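Local coordinates for protein FAD-binding oxidoreductase (Gulosibacter chungangensis, PDB 7PBI) that binds FAD covalently, holds isoeugenol beside the flavin, and is probably a flavin-dependent oxidoreductase with a PCMH-type FAD-binding domain, at residues Asp131-Tyr136 against Glu152-Ser157; Gly181-Leu186 against Cys228-Met233. All blocks are in the same frame, centred on the assembly; numbering follows the deposited sequence.

Contact 1: Asp131-Tyr136 against Glu152-Ser157. With FAD (flavin-adenine dinucleotide), chain K; H7Y (isoeugenol), chain L.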
# COMPACT_ATOMS: atom_id res chain seq x y z
N ASP B 131 4.10 -14.25 -17.92
CA ASP B 131 5.34 -14.32 -17.10
C ASP B 131 6.29 -13.19 -17.52
O ASP B 131 6.09 -12.59 -18.60
CB ASP B 131 6.01 -15.69 -17.18
CG ASP B 131 6.54 -16.07 -18.55
OD1 ASP B 131 6.62 -15.20 -19.43
OD2 ASP B 131 6.90 -17.24 -18.71
N TYR B 132 7.28 -12.92 -16.68
CA TYR B 132 8.20 -11.77 -16.80
C TYR B 132 8.78 -11.75 -18.22
O TYR B 132 8.71 -10.69 -18.86
CB TYR B 132 9.26 -11.82 -15.71
CG TYR B 132 8.71 -11.63 -14.32
CD1 TYR B 132 8.08 -10.44 -13.96
CD2 TYR B 132 8.80 -12.62 -13.36
CE1 TYR B 132 7.56 -10.25 -12.70
CE2 TYR B 132 8.28 -12.45 -12.08
CZ TYR B 132 7.67 -11.25 -11.75
OH TYR B 132 7.17 -11.08 -10.50
N LYS B 133 9.30 -12.88 -18.70
CA LYS B 133 9.89 -12.96 -20.06
C LYS B 133 8.87 -12.44 -21.08
O LYS B 133 9.24 -11.56 -21.88
CB LYS B 133 10.30 -14.38 -20.45
CG LYS B 133 10.95 -14.47 -21.82
CD LYS B 133 11.50 -15.84 -22.12
CE LYS B 133 11.94 -15.98 -23.55
NZ LYS B 133 12.72 -17.23 -23.72
N THR B 134 7.64 -12.97 -21.04
CA THR B 134 6.54 -12.60 -21.96
C THR B 134 6.30 -11.10 -21.89
O THR B 134 6.19 -10.46 -22.96
CB THR B 134 5.23 -13.30 -21.60
OG1 THR B 134 5.35 -14.66 -22.01
CG2 THR B 134 4.03 -12.65 -22.25
N LEU B 135 6.18 -10.55 -20.68
CA LEU B 135 5.77 -9.13 -20.53
C LEU B 135 6.90 -8.26 -21.09
O LEU B 135 6.60 -7.34 -21.86
CB LEU B 135 5.42 -8.81 -19.07
CG LEU B 135 4.97 -7.37 -18.82
CD1 LEU B 135 3.87 -6.95 -19.79
CD2 LEU B 135 4.50 -7.18 -17.39
N TYR B 136 8.14 -8.58 -20.75
CA TYR B 136 9.36 -7.88 -21.25
C TYR B 136 9.31 -7.85 -22.78
O TYR B 136 9.49 -6.79 -23.37
CB TYR B 136 10.63 -8.57 -20.75
CG TYR B 136 11.91 -8.04 -21.34
CD1 TYR B 136 12.51 -6.90 -20.82
CD2 TYR B 136 12.51 -8.66 -22.42
CE1 TYR B 136 13.68 -6.39 -21.36
CE2 TYR B 136 13.68 -8.17 -22.97
CZ TYR B 136 14.27 -7.03 -22.44
OH TYR B 136 15.42 -6.53 -22.96
N GLU B 152 13.70 -13.51 -9.80
CA GLU B 152 14.93 -14.18 -10.29
C GLU B 152 14.61 -14.92 -11.58
O GLU B 152 15.37 -14.78 -12.55
CB GLU B 152 15.49 -15.12 -9.22
CG GLU B 152 15.80 -14.43 -7.89
CD GLU B 152 17.26 -14.28 -7.52
OE1 GLU B 152 18.11 -14.76 -8.29
OE2 GLU B 152 17.55 -13.69 -6.45
N LEU B 153 13.49 -15.65 -11.61
CA LEU B 153 13.20 -16.63 -12.69
C LEU B 153 12.10 -16.10 -13.60
O LEU B 153 10.98 -15.86 -13.09
CB LEU B 153 12.82 -17.95 -12.04
CG LEU B 153 13.82 -18.40 -10.98
CD1 LEU B 153 13.30 -19.57 -10.18
CD2 LEU B 153 15.13 -18.75 -11.66
N ASP B 154 12.39 -15.98 -14.89
CA ASP B 154 11.51 -15.28 -15.86
C ASP B 154 10.22 -16.06 -16.11
O ASP B 154 9.30 -15.45 -16.66
CB ASP B 154 12.25 -14.95 -17.17
CG ASP B 154 13.02 -16.09 -17.81
OD1 ASP B 154 12.69 -17.27 -17.55
OD2 ASP B 154 13.95 -15.77 -18.57
N TRP B 155 10.14 -17.34 -15.74
CA TRP B 155 8.90 -18.15 -15.91
C TRP B 155 7.86 -17.82 -14.83
O TRP B 155 6.72 -18.30 -14.97
CB TRP B 155 9.18 -19.65 -15.92
CG TRP B 155 9.79 -20.17 -14.66
CD1 TRP B 155 9.35 -20.07 -13.37
CD2 TRP B 155 11.00 -20.94 -14.60
NE1 TRP B 155 10.20 -20.71 -12.51
CE2 TRP B 155 11.22 -21.26 -13.24
CE3 TRP B 155 11.91 -21.38 -15.57
CZ2 TRP B 155 12.32 -22.02 -12.83
CZ3 TRP B 155 12.99 -22.12 -15.16
CH2 TRP B 155 13.19 -22.43 -13.81
N GLY B 156 8.26 -17.09 -13.77
CA GLY B 156 7.36 -16.56 -12.74
C GLY B 156 6.24 -15.71 -13.34
O GLY B 156 6.51 -14.97 -14.29
N SER B 157 5.02 -15.83 -12.82
CA SER B 157 3.85 -15.04 -13.28
C SER B 157 3.90 -13.64 -12.66
O SER B 157 4.04 -13.54 -11.43
CB SER B 157 2.56 -15.72 -12.93
OG SER B 157 1.47 -14.85 -13.17
PA FAD K . 1.75 -18.86 -8.79
O1A FAD K . 2.17 -20.25 -8.44
O2A FAD K . 0.91 -18.72 -10.01
O5B FAD K . 1.00 -18.18 -7.56
C5B FAD K . 1.45 -18.38 -6.20
C4B FAD K . 0.26 -18.39 -5.29
O4B FAD K . -0.44 -17.12 -5.39
C3B FAD K . -0.82 -19.43 -5.60
O3B FAD K . -0.55 -20.68 -4.97
C2B FAD K . -2.06 -18.77 -4.99
O2B FAD K . -2.09 -18.91 -3.58
C1B FAD K . -1.84 -17.31 -5.38
N9A FAD K . -2.35 -16.96 -6.69
C8A FAD K . -1.64 -16.92 -7.85
N7A FAD K . -2.36 -16.58 -8.89
C5A FAD K . -3.63 -16.39 -8.38
C6A FAD K . -4.84 -16.03 -8.99
N6A FAD K . -4.95 -15.76 -10.29
N1A FAD K . -5.93 -15.95 -8.19
C2A FAD K . -5.79 -16.22 -6.88
N3A FAD K . -4.69 -16.55 -6.20
C4A FAD K . -3.64 -16.63 -7.02
N1 FAD K . 10.11 -15.19 -5.43
C2 FAD K . 10.17 -13.85 -5.39
O2 FAD K . 9.16 -13.17 -5.18
N3 FAD K . 11.32 -13.17 -5.62
C4 FAD K . 12.50 -13.80 -5.87
O4 FAD K . 13.50 -13.13 -6.08
C4X FAD K . 12.49 -15.22 -5.90
N5 FAD K . 13.61 -15.86 -6.12
C5X FAD K . 13.56 -17.22 -6.15
C6 FAD K . 14.76 -17.91 -6.41
C7 FAD K . 14.79 -19.28 -6.46
C7M FAD K . 16.10 -19.98 -6.74
C8 FAD K . 13.61 -20.02 -6.25
C8M FAD K . 13.63 -21.52 -6.28
C9 FAD K . 12.43 -19.36 -6.00
C9A FAD K . 12.37 -17.96 -5.94
N10 FAD K . 11.19 -17.25 -5.70
C10 FAD K . 11.21 -15.86 -5.67
C1' FAD K . 9.91 -17.97 -5.51
C2' FAD K . 9.16 -18.19 -6.85
O2' FAD K . 10.08 -18.61 -7.88
C3' FAD K . 8.44 -16.94 -7.39
O3' FAD K . 7.88 -16.17 -6.33
C4' FAD K . 7.35 -17.23 -8.43
O4' FAD K . 7.07 -16.04 -9.17
C5' FAD K . 6.04 -17.70 -7.83
O5' FAD K . 5.39 -18.58 -8.78
P FAD K . 4.33 -17.99 -9.83
O1P FAD K . 4.14 -19.04 -10.88
O2P FAD K . 4.73 -16.62 -10.25
O3P FAD K . 3.03 -17.89 -8.90
CAA H7Y L . 17.33 -15.55 -4.13
CAD H7Y L . 16.03 -14.93 -3.70
CAE H7Y L . 14.94 -15.84 -3.11
CAJ H7Y L . 13.73 -15.29 -2.71
CAH H7Y L . 13.69 -13.92 -2.67
CAF H7Y L . 12.60 -16.04 -2.36
CAG H7Y L . 11.43 -15.39 -1.98
CAK H7Y L . 11.40 -14.01 -1.97
OAC H7Y L . 10.27 -13.33 -1.62
CAL H7Y L . 12.54 -13.27 -2.31
OAI H7Y L . 12.50 -11.90 -2.29
CAB H7Y L . 13.66 -11.15 -2.80
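The Tyr132 ring meets the loop at 152-157 with one edge: Leu153 O lies near the ring plane, 3.9 Å from Tyr132 CD2. Gly156 O approaches the same ring obliquely. On the loop's own Trp155, Leu153 CB lies over one indole face, nearer its margin than its centre, and Arg88 makes a cation-pi contact. The motif is an N-capped helix start docked on a type I beta turn, Leu153 to Gly156, within the FAD-binding domain. Two backbone bonds fasten it. Tyr132 N donates to Gly156 O at 3.2 Å, nearly in line with the carbonyl. Lys133 N donates to Asp154 O at 3.3 Å, an almost straight bond (174°). Lys133 CB rests on Asp154 CB, while Asp154 OD1 forms a salt bridge with Arg381. Asp131 is the N-cap. Its CG sits between the backbone N and the carbonyl carbon (chi1 65°), which turns OD1 back to Thr134 N at 2.9 Å. Thr134 OG1 donates to the same oxygen from above the carboxylate plane. With an alanine here, Thr134 N and Thr134 OG1 would probably both lose their acceptor, and the first turn of the helix is likely to fray. Ser157 is an N-cap too: its OG meets Gly160 N and Pro128 O. Its backbone Ser157 N donates to FAD O2P on the pyrophosphate at 2.7 Å.

Contact 2: Gly181-Leu186 against Cys228-Met233. With FAD (flavin-adenine dinucleotide), chain K.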
# COMPACT_ATOMS: atom_id res chain seq x y z
N GLY B 181 -5.66 -2.21 -9.68
CA GLY B 181 -6.90 -2.56 -10.39
C GLY B 181 -6.97 -4.05 -10.67
O GLY B 181 -6.32 -4.49 -11.63
N MET B 182 -7.74 -4.78 -9.88
CA MET B 182 -7.92 -6.24 -10.06
C MET B 182 -9.36 -6.51 -10.46
O MET B 182 -10.26 -5.85 -9.93
CB MET B 182 -7.63 -7.00 -8.78
CG MET B 182 -6.17 -7.01 -8.43
SD MET B 182 -5.93 -7.56 -6.73
CE MET B 182 -5.75 -9.32 -7.03
N GLU B 183 -9.55 -7.46 -11.36
CA GLU B 183 -10.85 -8.14 -11.56
C GLU B 183 -10.74 -9.50 -10.89
O GLU B 183 -9.81 -10.24 -11.22
CB GLU B 183 -11.22 -8.27 -13.03
CG GLU B 183 -12.58 -8.90 -13.22
CD GLU B 183 -12.96 -9.01 -14.67
OE1 GLU B 183 -12.12 -9.48 -15.46
OE2 GLU B 183 -14.07 -8.59 -15.01
N VAL B 184 -11.65 -9.78 -9.97
CA VAL B 184 -11.59 -10.95 -9.05
C VAL B 184 -12.91 -11.71 -9.15
O VAL B 184 -13.97 -11.07 -9.08
CB VAL B 184 -11.33 -10.47 -7.62
CG1 VAL B 184 -10.96 -11.63 -6.71
CG2 VAL B 184 -10.26 -9.39 -7.59
N VAL B 185 -12.84 -13.02 -9.34
CA VAL B 185 -14.01 -13.91 -9.18
C VAL B 185 -14.05 -14.27 -7.70
O VAL B 185 -13.04 -14.78 -7.20
CB VAL B 185 -13.93 -15.15 -10.08
CG1 VAL B 185 -15.09 -16.10 -9.80
CG2 VAL B 185 -13.88 -14.75 -11.55
N LEU B 186 -15.15 -13.93 -7.04
CA LEU B 186 -15.30 -14.17 -5.58
C LEU B 186 -15.74 -15.62 -5.39
O LEU B 186 -15.93 -16.30 -6.42
CB LEU B 186 -16.29 -13.15 -5.02
CG LEU B 186 -15.69 -11.75 -4.84
CD1 LEU B 186 -16.75 -10.73 -4.48
CD2 LEU B 186 -14.63 -11.79 -3.76
N CYS B 228 -8.17 -14.15 -9.02
CA CYS B 228 -7.90 -12.98 -9.87
C CYS B 228 -7.79 -13.45 -11.33
O CYS B 228 -7.03 -14.41 -11.60
CB CYS B 228 -6.65 -12.26 -9.41
SG CYS B 228 -6.27 -10.82 -10.44
N THR B 229 -8.53 -12.79 -12.23
CA THR B 229 -8.50 -13.10 -13.68
C THR B 229 -7.85 -11.96 -14.46
O THR B 229 -7.50 -12.19 -15.63
CB THR B 229 -9.91 -13.47 -14.17
OG1 THR B 229 -10.77 -12.33 -14.25
CG2 THR B 229 -10.53 -14.52 -13.27
N ARG B 230 -7.62 -10.80 -13.84
CA ARG B 230 -7.01 -9.64 -14.54
C ARG B 230 -6.43 -8.66 -13.53
O ARG B 230 -7.05 -8.46 -12.49
CB ARG B 230 -8.06 -8.97 -15.42
CG ARG B 230 -7.54 -7.76 -16.17
CD ARG B 230 -8.63 -7.08 -16.96
NE ARG B 230 -9.47 -8.03 -17.67
CZ ARG B 230 -10.46 -7.69 -18.48
NH1 ARG B 230 -10.75 -6.42 -18.69
NH2 ARG B 230 -11.17 -8.64 -19.07
N MET B 231 -5.30 -8.06 -13.86
CA MET B 231 -4.56 -7.20 -12.91
C MET B 231 -3.70 -6.17 -13.64
O MET B 231 -2.99 -6.54 -14.60
CB MET B 231 -3.65 -8.07 -12.04
CG MET B 231 -3.27 -7.43 -10.74
SD MET B 231 -1.91 -8.34 -9.97
CE MET B 231 -0.62 -7.87 -11.13
N GLY B 232 -3.79 -4.93 -13.19
CA GLY B 232 -2.93 -3.83 -13.65
C GLY B 232 -1.65 -3.83 -12.86
O GLY B 232 -1.70 -4.12 -11.66
N MET B 233 -0.53 -3.56 -13.52
CA MET B 233 0.79 -3.46 -12.86
C MET B 233 1.47 -2.21 -13.39
O MET B 233 1.71 -2.12 -14.62
CB MET B 233 1.66 -4.69 -13.15
CG MET B 233 3.04 -4.62 -12.54
SD MET B 233 2.97 -4.62 -10.73
CE MET B 233 2.32 -6.26 -10.45
PA FAD K . 1.75 -18.86 -8.79
O1A FAD K . 2.17 -20.25 -8.44
O2A FAD K . 0.91 -18.72 -10.01
O5B FAD K . 1.00 -18.18 -7.56
C5B FAD K . 1.45 -18.38 -6.20
C4B FAD K . 0.26 -18.39 -5.29
O4B FAD K . -0.44 -17.12 -5.39
C3B FAD K . -0.82 -19.43 -5.60
O3B FAD K . -0.55 -20.68 -4.97
C2B FAD K . -2.06 -18.77 -4.99
O2B FAD K . -2.09 -18.91 -3.58
C1B FAD K . -1.84 -17.31 -5.38
N9A FAD K . -2.35 -16.96 -6.69
C8A FAD K . -1.64 -16.92 -7.85
N7A FAD K . -2.36 -16.58 -8.89
C5A FAD K . -3.63 -16.39 -8.38
C6A FAD K . -4.84 -16.03 -8.99
N6A FAD K . -4.95 -15.76 -10.29
N1A FAD K . -5.93 -15.95 -8.19
C2A FAD K . -5.79 -16.22 -6.88
N3A FAD K . -4.69 -16.55 -6.20
C4A FAD K . -3.64 -16.63 -7.02
N1 FAD K . 10.11 -15.19 -5.43
C2 FAD K . 10.17 -13.85 -5.39
O2 FAD K . 9.16 -13.17 -5.18
N3 FAD K . 11.32 -13.17 -5.62
C4 FAD K . 12.50 -13.80 -5.87
O4 FAD K . 13.50 -13.13 -6.08
C4X FAD K . 12.49 -15.22 -5.90
N5 FAD K . 13.61 -15.86 -6.12
C5X FAD K . 13.56 -17.22 -6.15
C6 FAD K . 14.76 -17.91 -6.41
C7 FAD K . 14.79 -19.28 -6.46
C7M FAD K . 16.10 -19.98 -6.74
C8 FAD K . 13.61 -20.02 -6.25
C8M FAD K . 13.63 -21.52 -6.28
C9 FAD K . 12.43 -19.36 -6.00
C9A FAD K . 12.37 -17.96 -5.94
N10 FAD K . 11.19 -17.25 -5.70
C10 FAD K . 11.21 -15.86 -5.67
C1' FAD K . 9.91 -17.97 -5.51
C2' FAD K . 9.16 -18.19 -6.85
O2' FAD K . 10.08 -18.61 -7.88
C3' FAD K . 8.44 -16.94 -7.39
O3' FAD K . 7.88 -16.17 -6.33
C4' FAD K . 7.35 -17.23 -8.43
O4' FAD K . 7.07 -16.04 -9.17
C5' FAD K . 6.04 -17.70 -7.83
O5' FAD K . 5.39 -18.58 -8.78
P FAD K . 4.33 -17.99 -9.83
O1P FAD K . 4.14 -19.04 -10.88
O2P FAD K . 4.73 -16.62 -10.25
O3P FAD K . 3.03 -17.89 -8.90
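Glu183 and Arg230 make the central backbone exchange, with Glu183 N donating to Arg230 O at 2.9 Å. The return bond, Arg230 N to Glu183 O, is weak at 3.5 Å. Glu183 O is gripped more closely by Thr229 N, at 3.0 Å. At the other end Gly232 N donates to Gly181 O, also at 3.0 Å. Cys228 turns its backbone to the cofactor: Cys228 N donates to FAD N1A, and FAD N6A donates to Cys228 O at 2.8 Å, reading the adenine edge. The two strands run antiparallel, at 166°, in the antiparallel sheet of the FAD-binding domain. A classic beta bulge sets two residues, Thr229 and Arg230, opposite the single Glu183 and shifts the register by one before Val184 pairs with Cys228. The Glu183 side chain runs out extended, CG anti to the backbone N (chi1 -177°), and brings OE1 over one face of the Arg230 guanidinium. The salt bridge is long, Glu183 OE1 to Arg230 NE 3.7 Å. OE1 stands well out of the guanidinium plane, so no N-H points at it and charge alone attracts. Glu183 OE2 pairs with Arg193, and Thr229 OG1 bonds to Thr64. On the face of Met182, Cys228 and Met231, Met182 CG lies against Met231 CG at 3.7 Å, the chains alongside. Met182 CE reaches Cys228 SG at 3.8 Å. Beyond the bulge, Val185 CG2 packs on Thr229 CG2.

Overall arrangement
From the N terminus, the chain first reaches contact 1. It closes a loop of 15 residues that holds the rest of helix 132-142 and strand 146-147. The chain then runs through helix 158-162, whose Met159 and Thr162 touch Met231, and enters strand 179-186. Contact 2 closes a longer excursion of 41 residues, which includes strand 191-193, by pairing 179-186 with 226-237. The two contacts follow in series; they neither nest nor cross. The centres of contact 1 and contact 2 are about 18 Å apart, and the two do not touch. FAD spans both: contact 1 serves the pyrophosphate and lies by the flavin, and contact 2 holds the adenine.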